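Local coordinates for protein beta-glucuronidase (uncultured Clostridium sp., PDB 6U7J) that hydrolyses beta-glucuronides as a gut bacterial family 2 glycosyl hydrolase and probably helps reactivate glucuronide-conjugated estrogens, at residues R469-Y474 with K488-K493; T505-D510 with E533-A538; K537-C542 with I546-W551. All coordinates share one frame; numbering follows the deposited sequence.

Interaction 1. Residues R469-Y474 with K488-K493; sequences RYFGWY and KTDLIK
Arg469 reaches across to Asp490 with NE, and the salt bridge between Arg469 NE and Asp490 OD2 spans 2.9 Å. It is fairly straight, with an N-H...O angle of 155°, but not coplanar: OD2 is met from above the carboxylate, 48° out of its plane. A bend at chi2 (-59°) turns the arginine chain so that NE, rather than the terminal nitrogens, faces the acid. Those ends serve the neighbouring loop, NH1 giving a hydrogen bond to Asn450 O and NH2 one to Val451 O. Asp490 OD2 also accepts from Trp494 NE1, one helical turn on, so this buried oxygen is gripped by two N-H groups. The two segments belong to the TIM-barrel domain: residues 469-474 form the loop leaving strand 465-468, whereas residues 488-493 are part of helix 480-498, the outer helix that follows. Beside this grip the contact is looser and apolar, the rim of the Phe471 ring approaching the aspartate methylene edge-on, with Phe471 CE2 4.0 Å from Asp490 CB. A water also lies by the ion pair and accepts from Arg469 NH2; its separation from Asp490 OD1 is implausibly short, which makes that leg doubtful.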
loop_
_atom_site.group_PDB
_atom_site.type_symbol
_atom_site.label_atom_id
_atom_site.label_comp_id
_atom_site.label_asym_id
_atom_site.label_seq_id
_atom_site.Cartn_x
_atom_site.Cartn_y
_atom_site.Cartn_z
ATOM N N ARG B 469 19.152 -17.054 -13.778
ATOM C CA ARG B 469 18.346 -16.978 -14.987
ATOM C C ARG B 469 17.010 -16.349 -14.653
ATOM O O ARG B 469 16.326 -16.802 -13.732
ATOM C CB ARG B 469 18.141 -18.371 -15.598
ATOM C CG ARG B 469 19.328 -18.841 -16.444
ATOM C CD ARG B 469 19.562 -17.872 -17.573
ATOM N NE ARG B 469 20.726 -18.169 -18.398
ATOM C CZ ARG B 469 21.873 -17.500 -18.326
ATOM N NH1 ARG B 469 22.014 -16.516 -17.439
ATOM N NH2 ARG B 469 22.881 -17.801 -19.143
ATOM N N TYR B 470 16.636 -15.324 -15.411
ATOM C CA TYR B 470 15.452 -14.529 -15.138
ATOM C C TYR B 470 14.571 -14.453 -16.374
ATOM O O TYR B 470 14.164 -13.378 -16.833
ATOM C CB TYR B 470 15.843 -13.138 -14.664
ATOM C CG TYR B 470 16.521 -13.110 -13.328
ATOM C CD1 TYR B 470 15.776 -13.039 -12.166
ATOM C CD2 TYR B 470 17.912 -13.136 -13.222
ATOM C CE1 TYR B 470 16.370 -12.987 -10.937
ATOM C CE2 TYR B 470 18.537 -13.078 -11.973
ATOM C CZ TYR B 470 17.750 -13.005 -10.837
ATOM O OH TYR B 470 18.309 -12.955 -9.591
ATOM N N PHE B 471 14.286 -15.617 -16.947
ATOM C CA PHE B 471 13.289 -15.679 -17.997
ATOM C C PHE B 471 11.940 -15.245 -17.440
ATOM O O PHE B 471 11.554 -15.625 -16.333
ATOM C CB PHE B 471 13.234 -17.089 -18.576
ATOM C CG PHE B 471 14.492 -17.477 -19.330
ATOM C CD1 PHE B 471 14.866 -16.794 -20.479
ATOM C CD2 PHE B 471 15.298 -18.506 -18.885
ATOM C CE1 PHE B 471 16.023 -17.146 -21.176
ATOM C CE2 PHE B 471 16.449 -18.863 -19.578
ATOM C CZ PHE B 471 16.806 -18.187 -20.724
ATOM N N GLY B 472 11.232 -14.425 -18.207
ATOM C CA GLY B 472 10.021 -13.785 -17.729
ATOM C C GLY B 472 10.248 -12.481 -16.987
ATOM O O GLY B 472 9.267 -11.842 -16.580
ATOM N N TRP B 473 11.511 -12.086 -16.762
ATOM C CA TRP B 473 11.796 -10.812 -16.119
ATOM C C TRP B 473 12.824 -10.014 -16.915
ATOM O O TRP B 473 12.455 -9.066 -17.608
ATOM C CB TRP B 473 12.266 -11.011 -14.676
ATOM C CG TRP B 473 12.224 -9.709 -13.946
ATOM C CD1 TRP B 473 13.283 -8.910 -13.631
ATOM C CD2 TRP B 473 11.047 -9.019 -13.497
ATOM N NE1 TRP B 473 12.842 -7.784 -12.987
ATOM C CE2 TRP B 473 11.473 -7.820 -12.899
ATOM C CE3 TRP B 473 9.675 -9.308 -13.531
ATOM C CZ2 TRP B 473 10.577 -6.899 -12.350
ATOM C CZ3 TRP B 473 8.786 -8.396 -12.974
ATOM C CH2 TRP B 473 9.237 -7.211 -12.390
ATOM N N TYR B 474 14.113 -10.365 -16.820
ATOM C CA TYR B 474 15.125 -9.662 -17.610
ATOM C C TYR B 474 15.106 -10.089 -19.074
ATOM O O TYR B 474 15.515 -9.310 -19.943
ATOM C CB TYR B 474 16.531 -9.872 -17.016
ATOM C CG TYR B 474 16.695 -9.192 -15.682
ATOM C CD1 TYR B 474 16.342 -7.848 -15.517
ATOM C CD2 TYR B 474 17.175 -9.889 -14.574
ATOM C CE1 TYR B 474 16.475 -7.214 -14.283
ATOM C CE2 TYR B 474 17.304 -9.273 -13.343
ATOM C CZ TYR B 474 16.942 -7.939 -13.203
ATOM O OH TYR B 474 17.067 -7.326 -11.987
ATOM N N LYS B 488 14.011 -24.484 -20.088
ATOM C CA LYS B 488 14.321 -25.869 -20.432
ATOM C C LYS B 488 15.432 -25.932 -21.470
ATOM O O LYS B 488 16.397 -26.690 -21.317
ATOM C CB LYS B 488 13.083 -26.593 -20.949
ATOM C CG LYS B 488 13.258 -28.111 -21.069
ATOM C CD LYS B 488 11.966 -28.749 -21.597
ATOM C CE LYS B 488 12.144 -30.232 -21.957
ATOM N NZ LYS B 488 12.915 -30.925 -20.905
ATOM N N THR B 489 15.327 -25.115 -22.516
ATOM C CA THR B 489 16.351 -25.100 -23.554
ATOM C C THR B 489 17.700 -24.684 -22.982
ATOM O O THR B 489 18.730 -25.308 -23.264
ATOM C CB THR B 489 15.939 -24.149 -24.678
ATOM O OG1 THR B 489 14.786 -24.671 -25.346
ATOM C CG2 THR B 489 17.066 -23.987 -25.679
ATOM N N ASP B 490 17.714 -23.629 -22.166
ATOM C CA ASP B 490 18.980 -23.173 -21.610
ATOM C C ASP B 490 19.564 -24.216 -20.665
ATOM O O ASP B 490 20.761 -24.511 -20.722
ATOM C CB ASP B 490 18.795 -21.828 -20.904
ATOM C CG ASP B 490 20.101 -21.063 -20.758
ATOM O OD1 ASP B 490 20.725 -20.734 -21.789
ATOM O OD2 ASP B 490 20.510 -20.803 -19.609
ATOM N N LEU B 491 18.726 -24.798 -19.803
ATOM C CA LEU B 491 19.192 -25.832 -18.888
ATOM C C LEU B 491 19.894 -26.955 -19.638
ATOM O O LEU B 491 20.954 -27.435 -19.211
ATOM C CB LEU B 491 18.009 -26.402 -18.100
ATOM C CG LEU B 491 17.420 -25.547 -16.988
ATOM C CD1 LEU B 491 16.199 -26.249 -16.411
ATOM C CD2 LEU B 491 18.485 -25.304 -15.923
ATOM N N ILE B 492 19.314 -27.386 -20.761
ATOM C CA ILE B 492 19.861 -28.536 -21.469
ATOM C C ILE B 492 21.189 -28.172 -22.127
ATOM O O ILE B 492 22.121 -28.986 -22.154
ATOM C CB ILE B 492 18.830 -29.081 -22.475
ATOM C CG1 ILE B 492 17.631 -29.677 -21.727
ATOM C CG2 ILE B 492 19.457 -30.154 -23.352
ATOM C CD1 ILE B 492 16.481 -30.063 -22.636
ATOM N N LYS B 493 21.311 -26.937 -22.632
ATOM C CA LYS B 493 22.587 -26.490 -23.194
ATOM C C LYS B 493 23.695 -26.462 -22.135
ATOM O O LYS B 493 24.837 -26.850 -22.417
ATOM C CB LYS B 493 22.425 -25.116 -23.852
ATOM C CG LYS B 493 21.479 -25.151 -25.053
ATOM C CD LYS B 493 21.625 -23.950 -25.982
ATOM C CE LYS B 493 21.265 -22.653 -25.288
ATOM N NZ LYS B 493 21.041 -21.533 -26.255
HETATM O O HOH W 1 22.674 -19.287 -21.725
#

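Interaction 2. Residues T505-D510 with E533-A538; sequences TEYGAD and EENNKA
A buried tyrosine-asparagine contact joins the end of strand 502-506 to helix 525-540, the first two elements of a beta-alpha-beta unit in the TIM barrel that closes with strand 545-551. Tyr507, just past the strand, extends its ring to the helix and meets two consecutive asparagines in different ways. Its hydroxyl donates to Asn536 OD1, with 2.6 Å between Tyr507 OH and Asn536 OD1; the donor lies in the carbonyl plane on a lone pair, at a C=O...donor angle of 136°. Ring and amide planes are 67° apart, and the two side chains cross at about a right angle. Asn535 instead runs past the tyrosine in the opposite direction and packs with its methylene, Asn535 CB coming to 3.5 Å from Tyr507 CD2. The ring is directed there by a chi1 of 65°, which holds CG between the backbone N and the carbonyl carbon. A water completes the polar end: it donates to Tyr507 OH at 2.7 Å and accepts from Asn536 ND2 at 2.8 Å, so hydroxyl, amide and water form a small closed ring of hydrogen bonds. Strand 545-551 adds packing from Glu548 and Ile550 against Tyr507, while Leu487 of helix 480-498 touches Asn535. Both ends of the Asn536 amide are thus engaged, which holds it in place, and the tyrosine hydroxyl acts as donor and acceptor at once, leaving its polar oxygen well satisfied in a buried interface.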
loop_
_atom_site.group_PDB
_atom_site.type_symbol
_atom_site.label_atom_id
_atom_site.label_comp_id
_atom_site.label_asym_id
_atom_site.label_seq_id
_atom_site.Cartn_x
_atom_site.Cartn_y
_atom_site.Cartn_z
ATOM N N THR B 505 20.530 -21.005 -9.376
ATOM C CA THR B 505 20.825 -20.333 -8.117
ATOM C C THR B 505 20.025 -19.048 -7.933
ATOM O O THR B 505 19.980 -18.527 -6.811
ATOM C CB THR B 505 22.333 -20.043 -8.009
ATOM O OG1 THR B 505 22.855 -19.679 -9.295
ATOM C CG2 THR B 505 23.102 -21.278 -7.477
ATOM N N GLU B 506 19.379 -18.548 -8.987
ATOM C CA GLU B 506 18.577 -17.329 -8.927
ATOM C C GLU B 506 17.529 -17.380 -10.030
ATOM O O GLU B 506 17.841 -17.740 -11.172
ATOM C CB GLU B 506 19.429 -16.052 -9.100
ATOM C CG GLU B 506 20.364 -15.701 -7.936
ATOM C CD GLU B 506 21.078 -14.363 -8.122
ATOM O OE1 GLU B 506 20.572 -13.519 -8.888
ATOM O OE2 GLU B 506 22.158 -14.150 -7.512
ATOM N N TYR B 507 16.299 -16.999 -9.685
ATOM C CA TYR B 507 15.220 -16.722 -10.631
ATOM C C TYR B 507 14.061 -16.098 -9.859
ATOM O O TYR B 507 13.885 -16.376 -8.672
ATOM C CB TYR B 507 14.772 -18.002 -11.358
ATOM C CG TYR B 507 14.127 -19.078 -10.498
ATOM C CD1 TYR B 507 14.842 -19.753 -9.515
ATOM C CD2 TYR B 507 12.799 -19.460 -10.720
ATOM C CE1 TYR B 507 14.241 -20.756 -8.750
ATOM C CE2 TYR B 507 12.191 -20.454 -9.967
ATOM C CZ TYR B 507 12.914 -21.109 -8.995
ATOM O OH TYR B 507 12.308 -22.099 -8.248
ATOM N N GLY B 508 13.280 -15.252 -10.523
ATOM C CA GLY B 508 12.188 -14.595 -9.813
ATOM C C GLY B 508 11.779 -13.293 -10.492
ATOM O O GLY B 508 12.102 -13.053 -11.654
ATOM N N ALA B 509 11.061 -12.463 -9.732
ATOM C CA ALA B 509 10.407 -11.289 -10.302
ATOM C C ALA B 509 10.127 -10.277 -9.200
ATOM O O ALA B 509 9.705 -10.660 -8.106
ATOM C CB ALA B 509 9.102 -11.687 -11.004
ATOM N N ASP B 510 10.360 -8.992 -9.488
ATOM C CA ASP B 510 10.038 -7.954 -8.516
ATOM C C ASP B 510 8.532 -7.916 -8.297
ATOM O O ASP B 510 7.740 -7.997 -9.252
ATOM C CB ASP B 510 10.527 -6.581 -8.977
ATOM C CG ASP B 510 12.031 -6.407 -8.836
ATOM O OD1 ASP B 510 12.764 -6.881 -9.735
ATOM O OD2 ASP B 510 12.485 -5.785 -7.836
ATOM N N GLU B 533 6.299 -20.587 -11.129
ATOM C CA GLU B 533 5.714 -21.852 -11.587
ATOM C C GLU B 533 6.291 -22.312 -12.924
ATOM O O GLU B 533 6.618 -23.490 -13.105
ATOM C CB GLU B 533 4.209 -21.701 -11.744
ATOM C CG GLU B 533 3.418 -21.893 -10.507
ATOM C CD GLU B 533 1.977 -21.460 -10.724
ATOM O OE1 GLU B 533 1.599 -21.114 -11.881
ATOM O OE2 GLU B 533 1.210 -21.476 -9.737
ATOM N N GLU B 534 6.337 -21.404 -13.899
ATOM C CA GLU B 534 6.768 -21.773 -15.239
ATOM C C GLU B 534 8.241 -22.153 -15.249
ATOM O O GLU B 534 8.632 -23.124 -15.912
ATOM C CB GLU B 534 6.497 -20.624 -16.207
ATOM C CG GLU B 534 5.011 -20.407 -16.510
ATOM C CD GLU B 534 4.354 -21.684 -16.977
ATOM O OE1 GLU B 534 4.831 -22.245 -17.982
ATOM O OE2 GLU B 534 3.384 -22.141 -16.338
ATOM N N ASN B 535 9.077 -21.407 -14.516
ATOM C CA ASN B 535 10.468 -21.813 -14.392
ATOM C C ASN B 535 10.565 -23.187 -13.742
ATOM O O ASN B 535 11.308 -24.053 -14.216
ATOM C CB ASN B 535 11.263 -20.765 -13.607
ATOM C CG ASN B 535 11.643 -19.571 -14.467
ATOM O OD1 ASN B 535 12.399 -19.704 -15.430
ATOM N ND2 ASN B 535 11.094 -18.398 -14.143
ATOM N N ASN B 536 9.781 -23.419 -12.689
ATOM C CA ASN B 536 9.828 -24.701 -11.997
ATOM C C ASN B 536 9.433 -25.842 -12.926
ATOM O O ASN B 536 9.981 -26.951 -12.831
ATOM C CB ASN B 536 8.919 -24.663 -10.772
ATOM C CG ASN B 536 9.551 -23.926 -9.612
ATOM O OD1 ASN B 536 10.729 -23.591 -9.662
ATOM N ND2 ASN B 536 8.772 -23.661 -8.569
ATOM N N LYS B 537 8.481 -25.584 -13.830
ATOM C CA LYS B 537 8.083 -26.590 -14.806
ATOM C C LYS B 537 9.269 -27.024 -15.654
ATOM O O LYS B 537 9.441 -28.214 -15.929
ATOM C CB LYS B 537 6.973 -26.036 -15.693
ATOM C CG LYS B 537 6.292 -27.078 -16.543
ATOM C CD LYS B 537 5.297 -26.434 -17.489
ATOM C CE LYS B 537 5.455 -27.001 -18.898
ATOM N NZ LYS B 537 4.160 -27.468 -19.472
ATOM N N ALA B 538 10.103 -26.064 -16.066
ATOM C CA ALA B 538 11.274 -26.382 -16.873
ATOM C C ALA B 538 12.219 -27.317 -16.124
ATOM O O ALA B 538 12.647 -28.347 -16.655
ATOM C CB ALA B 538 11.993 -25.095 -17.276
HETATM O O HOH W 2 10.479 -22.805 -6.461
#

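Interaction 3. Residues K537-C542 with I546-W551; sequences KAMDEC and IGEHIW
The last turn of helix 525-540 packs over strand 545-551, with Met539 and Glu548 as the closest backbone positions, their CA atoms 8.2 Å apart. Only a short connection separates the two segments, and the pairing is the helix-to-strand return of a beta-alpha-beta unit in the TIM barrel, the helix lying outside the sheet. Met539 points at the strand, and its thioether does the touching: SD sits 3.8 Å from Glu548 CB, while the terminal methyl CE is 4.1 Å from the same Glu548 CB. The chain stays extended through chi2 and bends at chi3 (-109°), which brings CE beside the glutamate methylene together with the sulfur. The methionine also packs on Val504, Tyr507 and Leu491, spanning strand 502-506 and helix 480-498. Glu548 continues beyond CG in an extended chain whose carboxylate has partners of its own: OE1 takes a hydrogen bond from Tyr300 and a salt bridge from Arg589, and OE2 accepts from Trp590 NE1. Asp540 OD2 pairs with Arg589 as well, and Asp540 OD1 lies 5.0 Å from Glu548 OE1. The methionine therefore meets mainly the apolar base of a buried acid, and the shared arginine probably offsets the repulsion between the two carboxylates.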
loop_
_atom_site.group_PDB
_atom_site.type_symbol
_atom_site.label_atom_id
_atom_site.label_comp_id
_atom_site.label_asym_id
_atom_site.label_seq_id
_atom_site.Cartn_x
_atom_site.Cartn_y
_atom_site.Cartn_z
ATOM N N LYS B 537 8.481 -25.584 -13.830
ATOM C CA LYS B 537 8.083 -26.590 -14.806
ATOM C C LYS B 537 9.269 -27.024 -15.654
ATOM O O LYS B 537 9.441 -28.214 -15.929
ATOM C CB LYS B 537 6.973 -26.036 -15.693
ATOM C CG LYS B 537 6.292 -27.078 -16.543
ATOM C CD LYS B 537 5.297 -26.434 -17.489
ATOM C CE LYS B 537 5.455 -27.001 -18.898
ATOM N NZ LYS B 537 4.160 -27.468 -19.472
ATOM N N ALA B 538 10.103 -26.064 -16.066
ATOM C CA ALA B 538 11.274 -26.382 -16.873
ATOM C C ALA B 538 12.219 -27.317 -16.124
ATOM O O ALA B 538 12.647 -28.347 -16.655
ATOM C CB ALA B 538 11.993 -25.095 -17.276
ATOM N N MET B 539 12.556 -26.969 -14.884
ATOM C CA MET B 539 13.503 -27.772 -14.122
ATOM C C MET B 539 12.950 -29.159 -13.826
ATOM O O MET B 539 13.712 -30.132 -13.761
ATOM C CB MET B 539 13.859 -27.063 -12.820
ATOM C CG MET B 539 14.465 -25.683 -13.003
ATOM S SD MET B 539 14.817 -24.952 -11.380
ATOM C CE MET B 539 13.545 -23.680 -11.318
ATOM N N ASP B 540 11.636 -29.268 -13.636
ATOM C CA ASP B 540 11.046 -30.566 -13.353
ATOM C C ASP B 540 11.186 -31.534 -14.522
ATOM O O ASP B 540 11.092 -32.748 -14.318
ATOM C CB ASP B 540 9.581 -30.389 -12.971
ATOM C CG ASP B 540 9.416 -29.913 -11.545
ATOM O OD1 ASP B 540 10.415 -29.966 -10.783
ATOM O OD2 ASP B 540 8.296 -29.494 -11.182
ATOM N N GLU B 541 11.434 -31.036 -15.731
ATOM C CA GLU B 541 11.634 -31.898 -16.892
ATOM C C GLU B 541 13.105 -32.210 -17.171
ATOM O O GLU B 541 13.407 -32.829 -18.193
ATOM C CB GLU B 541 10.992 -31.262 -18.127
ATOM C CG GLU B 541 9.489 -31.217 -18.014
ATOM C CD GLU B 541 8.791 -30.703 -19.259
ATOM O OE1 GLU B 541 9.458 -30.479 -20.299
ATOM O OE2 GLU B 541 7.555 -30.526 -19.181
ATOM N N CYS B 542 14.018 -31.807 -16.288
ATOM C CA CYS B 542 15.451 -32.022 -16.460
ATOM C C CYS B 542 15.970 -32.860 -15.301
ATOM O O CYS B 542 15.946 -32.408 -14.150
ATOM C CB CYS B 542 16.193 -30.690 -16.523
ATOM S SG CYS B 542 15.723 -29.641 -17.909
ATOM N N ILE B 546 19.874 -30.281 -9.716
ATOM C CA ILE B 546 19.957 -30.746 -8.334
ATOM C C ILE B 546 19.523 -29.677 -7.336
ATOM O O ILE B 546 19.661 -29.876 -6.123
ATOM C CB ILE B 546 21.365 -31.276 -7.991
ATOM C CG1 ILE B 546 22.429 -30.254 -8.372
ATOM C CG2 ILE B 546 21.622 -32.590 -8.705
ATOM C CD1 ILE B 546 23.715 -30.361 -7.543
ATOM N N GLY B 547 18.997 -28.556 -7.795
ATOM C CA GLY B 547 18.483 -27.587 -6.848
ATOM C C GLY B 547 17.875 -26.381 -7.525
ATOM O O GLY B 547 18.139 -26.088 -8.700
ATOM N N GLU B 548 17.058 -25.671 -6.742
ATOM C CA GLU B 548 16.423 -24.437 -7.180
ATOM C C GLU B 548 16.484 -23.437 -6.037
ATOM O O GLU B 548 16.037 -23.722 -4.919
ATOM C CB GLU B 548 14.964 -24.682 -7.622
ATOM C CG GLU B 548 14.012 -25.117 -6.506
ATOM C CD GLU B 548 12.729 -25.767 -7.039
ATOM O OE1 GLU B 548 12.838 -26.668 -7.904
ATOM O OE2 GLU B 548 11.621 -25.376 -6.595
ATOM N N HIS B 549 17.043 -22.268 -6.307
ATOM C CA HIS B 549 17.109 -21.209 -5.308
ATOM C C HIS B 549 16.409 -20.007 -5.907
ATOM O O HIS B 549 16.876 -19.443 -6.904
ATOM C CB HIS B 549 18.553 -20.888 -4.906
ATOM C CG HIS B 549 19.054 -21.708 -3.751
ATOM N ND1 HIS B 549 20.196 -21.387 -3.051
ATOM C CD2 HIS B 549 18.570 -22.841 -3.183
ATOM C CE1 HIS B 549 20.388 -22.277 -2.092
ATOM N NE2 HIS B 549 19.415 -23.171 -2.150
ATOM N N ILE B 550 15.253 -19.664 -5.337
ATOM C CA ILE B 550 14.521 -18.478 -5.759
ATOM C C ILE B 550 15.312 -17.255 -5.322
ATOM O O ILE B 550 15.929 -17.257 -4.249
ATOM C CB ILE B 550 13.111 -18.492 -5.148
ATOM C CG1 ILE B 550 12.274 -19.616 -5.765
ATOM C CG2 ILE B 550 12.407 -17.156 -5.370
ATOM C CD1 ILE B 550 11.037 -19.952 -4.959
ATOM N N TRP B 551 15.350 -16.221 -6.152
ATOM C CA TRP B 551 16.119 -15.055 -5.760
ATOM C C TRP B 551 15.271 -14.088 -4.960
ATOM O O TRP B 551 14.162 -13.709 -5.365
ATOM C CB TRP B 551 16.758 -14.294 -6.906
ATOM C CG TRP B 551 17.456 -13.043 -6.357
ATOM C CD1 TRP B 551 17.167 -11.742 -6.655
ATOM C CD2 TRP B 551 18.514 -12.999 -5.374
ATOM N NE1 TRP B 551 17.997 -10.893 -5.951
ATOM C CE2 TRP B 551 18.836 -11.635 -5.166
ATOM C CE3 TRP B 551 19.244 -13.977 -4.686
ATOM C CZ2 TRP B 551 19.846 -11.226 -4.291
ATOM C CZ3 TRP B 551 20.258 -13.570 -3.805
ATOM C CH2 TRP B 551 20.546 -12.207 -3.617
#

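All three contacts lie in the TIM-barrel domain, on successive parts of its beta-alpha path. Interactions 2 and 3 are buried and share helix 525-540: one ties it to the end of strand 502-506, the other to the adjacent strand 545-551, and the backbone bond Tyr507 O to Trp551 N joins them. Interaction 1 is only partly buried and uses the preceding helix 480-498, which packs beside 525-540. Chemistry changes accordingly, from a charged pair in interaction 1, through a neutral phenol-amide bond in interaction 2, to thioether packing in interaction 3. Tyr470, in segment 469-474, hydrogen-bonds Glu506 and packs on Trp551, residues of the other segments.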